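Local coordinates for protein DNA gyrase, B subunit, truncated (Myxococcus xanthus, PDB 3CWV) that probably takes part in the ATP-dependent breakage, passage and rejoining of double-stranded DNA as the B subunit of a type II topoisomerase, at residues R277-K282 / L339-L344. Residues are numbered along the deposited sequence; the frame is centred on the assembly and turned at random.
Sequences RGALAK and LFIELL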
loop_
_atom_site.group_PDB
_atom_site.type_symbol
_atom_site.label_atom_id
_atom_site.label_comp_id
_atom_site.label_asym_id
_atom_site.label_seq_id
_atom_site.Cartn_x
_atom_site.Cartn_y
_atom_site.Cartn_z
ATOM N N ARG A 277 -4.736 -25.017 -8.496
ATOM C CA ARG A 277 -4.271 -26.404 -8.523
ATOM C C ARG A 277 -5.437 -27.385 -8.579
ATOM O O ARG A 277 -5.332 -28.440 -9.206
ATOM C CB ARG A 277 -3.414 -26.702 -7.297
ATOM C CG ARG A 277 -2.019 -26.124 -7.352
ATOM C CD ARG A 277 -1.246 -26.543 -6.116
ATOM N NE ARG A 277 -1.163 -28.001 -6.047
ATOM C CZ ARG A 277 -0.776 -28.690 -4.980
ATOM N NH1 ARG A 277 -0.423 -28.059 -3.869
ATOM N NH2 ARG A 277 -0.742 -30.018 -5.028
ATOM N N GLY A 278 -6.540 -27.019 -7.926
ATOM C CA GLY A 278 -7.754 -27.810 -7.891
ATOM C C GLY A 278 -8.585 -27.761 -9.165
ATOM O O GLY A 278 -9.249 -28.746 -9.523
ATOM N N ALA A 279 -8.579 -26.605 -9.828
ATOM C CA ALA A 279 -9.259 -26.435 -11.096
ATOM C C ALA A 279 -8.538 -27.266 -12.145
ATOM O O ALA A 279 -9.178 -27.950 -12.933
ATOM C CB ALA A 279 -9.289 -24.962 -11.501
ATOM N N LEU A 280 -7.211 -27.224 -12.129
ATOM C CA LEU A 280 -6.406 -28.010 -13.056
ATOM C C LEU A 280 -6.592 -29.510 -12.843
ATOM O O LEU A 280 -6.839 -30.242 -13.798
ATOM C CB LEU A 280 -4.927 -27.631 -12.960
ATOM C CG LEU A 280 -4.617 -26.192 -13.376
ATOM C CD1 LEU A 280 -3.174 -25.894 -13.123
ATOM C CD2 LEU A 280 -4.973 -25.940 -14.831
ATOM N N ALA A 281 -6.479 -29.951 -11.592
ATOM C CA ALA A 281 -6.743 -31.346 -11.220
ATOM C C ALA A 281 -8.051 -31.860 -11.818
ATOM O O ALA A 281 -8.080 -32.911 -12.464
ATOM C CB ALA A 281 -6.750 -31.508 -9.707
ATOM N N LYS A 282 -9.131 -31.117 -11.629
ATOM C CA LYS A 282 -10.427 -31.546 -12.119
ATOM C C LYS A 282 -10.491 -31.608 -13.653
ATOM O O LYS A 282 -10.983 -32.589 -14.223
ATOM C CB LYS A 282 -11.527 -30.647 -11.565
ATOM C CG LYS A 282 -11.587 -30.636 -10.032
ATOM C CD LYS A 282 -12.997 -30.397 -9.531
ATOM C CE LYS A 282 -13.100 -30.670 -8.024
ATOM N NZ LYS A 282 -14.514 -30.670 -7.564
ATOM N N LEU A 339 -14.781 -20.581 -10.717
ATOM C CA LEU A 339 -14.455 -19.539 -11.690
ATOM C C LEU A 339 -13.247 -19.897 -12.531
ATOM O O LEU A 339 -13.241 -19.631 -13.725
ATOM C CB LEU A 339 -14.234 -18.189 -11.001
ATOM C CG LEU A 339 -15.416 -17.536 -10.275
ATOM C CD1 LEU A 339 -14.995 -16.208 -9.637
ATOM C CD2 LEU A 339 -16.620 -17.316 -11.191
ATOM N N PHE A 340 -12.231 -20.499 -11.912
ATOM C CA PHE A 340 -11.045 -20.944 -12.617
ATOM C C PHE A 340 -11.415 -22.077 -13.597
ATOM O O PHE A 340 -10.942 -22.079 -14.737
ATOM C CB PHE A 340 -9.998 -21.491 -11.647
ATOM C CG PHE A 340 -8.948 -20.483 -11.167
ATOM C CD1 PHE A 340 -8.157 -19.775 -12.060
ATOM C CD2 PHE A 340 -8.713 -20.324 -9.792
ATOM C CE1 PHE A 340 -7.157 -18.901 -11.605
ATOM C CE2 PHE A 340 -7.744 -19.463 -9.325
ATOM C CZ PHE A 340 -6.955 -18.739 -10.227
ATOM N N ILE A 341 -12.209 -23.052 -13.133
ATOM C CA ILE A 341 -12.701 -24.164 -13.981
ATOM C C ILE A 341 -13.363 -23.646 -15.276
ATOM O O ILE A 341 -12.934 -23.989 -16.375
ATOM C CB ILE A 341 -13.667 -25.111 -13.198
ATOM C CG1 ILE A 341 -12.882 -25.926 -12.160
ATOM C CG2 ILE A 341 -14.403 -26.080 -14.157
ATOM C CD1 ILE A 341 -13.740 -26.733 -11.202
ATOM N N GLU A 342 -14.386 -22.810 -15.143
ATOM C CA GLU A 342 -15.070 -22.261 -16.303
ATOM C C GLU A 342 -14.145 -21.407 -17.170
ATOM O O GLU A 342 -14.071 -21.580 -18.389
ATOM C CB GLU A 342 -16.270 -21.445 -15.858
ATOM C CG GLU A 342 -16.979 -20.702 -16.988
ATOM C CD GLU A 342 -17.871 -21.595 -17.876
ATOM O OE1 GLU A 342 -18.730 -21.032 -18.598
ATOM O OE2 GLU A 342 -17.724 -22.843 -17.862
ATOM N N LEU A 343 -13.425 -20.495 -16.523
ATOM C CA LEU A 343 -12.512 -19.592 -17.203
ATOM C C LEU A 343 -11.481 -20.323 -18.036
ATOM O O LEU A 343 -11.150 -19.887 -19.149
ATOM C CB LEU A 343 -11.785 -18.747 -16.152
ATOM C CG LEU A 343 -10.563 -17.909 -16.458
ATOM C CD1 LEU A 343 -10.543 -16.827 -15.401
ATOM C CD2 LEU A 343 -9.284 -18.708 -16.419
ATOM N N LEU A 344 -10.942 -21.406 -17.483
ATOM C CA LEU A 344 -9.803 -22.065 -18.093
ATOM C C LEU A 344 -10.210 -22.947 -19.282
ATOM O O LEU A 344 -9.358 -23.360 -20.059
ATOM C CB LEU A 344 -9.007 -22.882 -17.063
ATOM C CG LEU A 344 -8.102 -22.167 -16.028
ATOM C CD1 LEU A 344 -7.622 -23.114 -14.930
ATOM C CD2 LEU A 344 -6.904 -21.497 -16.688
#
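Ala279 points its methyl group at helix 328-345 and meets three side chains there. Its CB lies 3.5 Å from Phe340 CB, the closest approach of the two segments. Ile341 touches the same alanine with its CG1 branch, 3.8 Å from Ala279 CB. Leu344, one turn on from Phe340, reaches the methyl more loosely through CD1. The small side chain lets the backbones come near: Ala279 CA and Ile341 CA are 5.0 Å apart.

The CG1 branch of Ile341 is anti to its own carbonyl carbon (chi1 -71°), which brings it over Ala279. Its CD1 then continues toward Lys282 and lies 4.1 Å from Lys282 CD. That contact uses the aliphatic part of an extended lysine chain, whose amino end runs off past the other helix at the exposed border.

On the buried side, Leu344 CD1 also meets Leu280 CD2, at 3.9 Å. These two leucine side chains cross at about a right angle. Leu280 starts out facing away from helix 328-345, and only its branched end comes back to it. Leu344 also packs on Leu276 and Leu283 of helix 267-284. The ring of Phe340 extends beyond Ala279, where the side chain packs on Ala275 and Leu276 of helix 267-284, and lies edge-to-face with Phe230 of strand 228-234.

The axes of the two segments approach to 8.7 Å and cross at -55°. This is apolar helix-helix packing beside the sheet that contains strand 228-234. It joins helices 267-284 and 328-345 within the alpha+beta, ribosomal S5-like fold of the transducer domain of GyrB proteins.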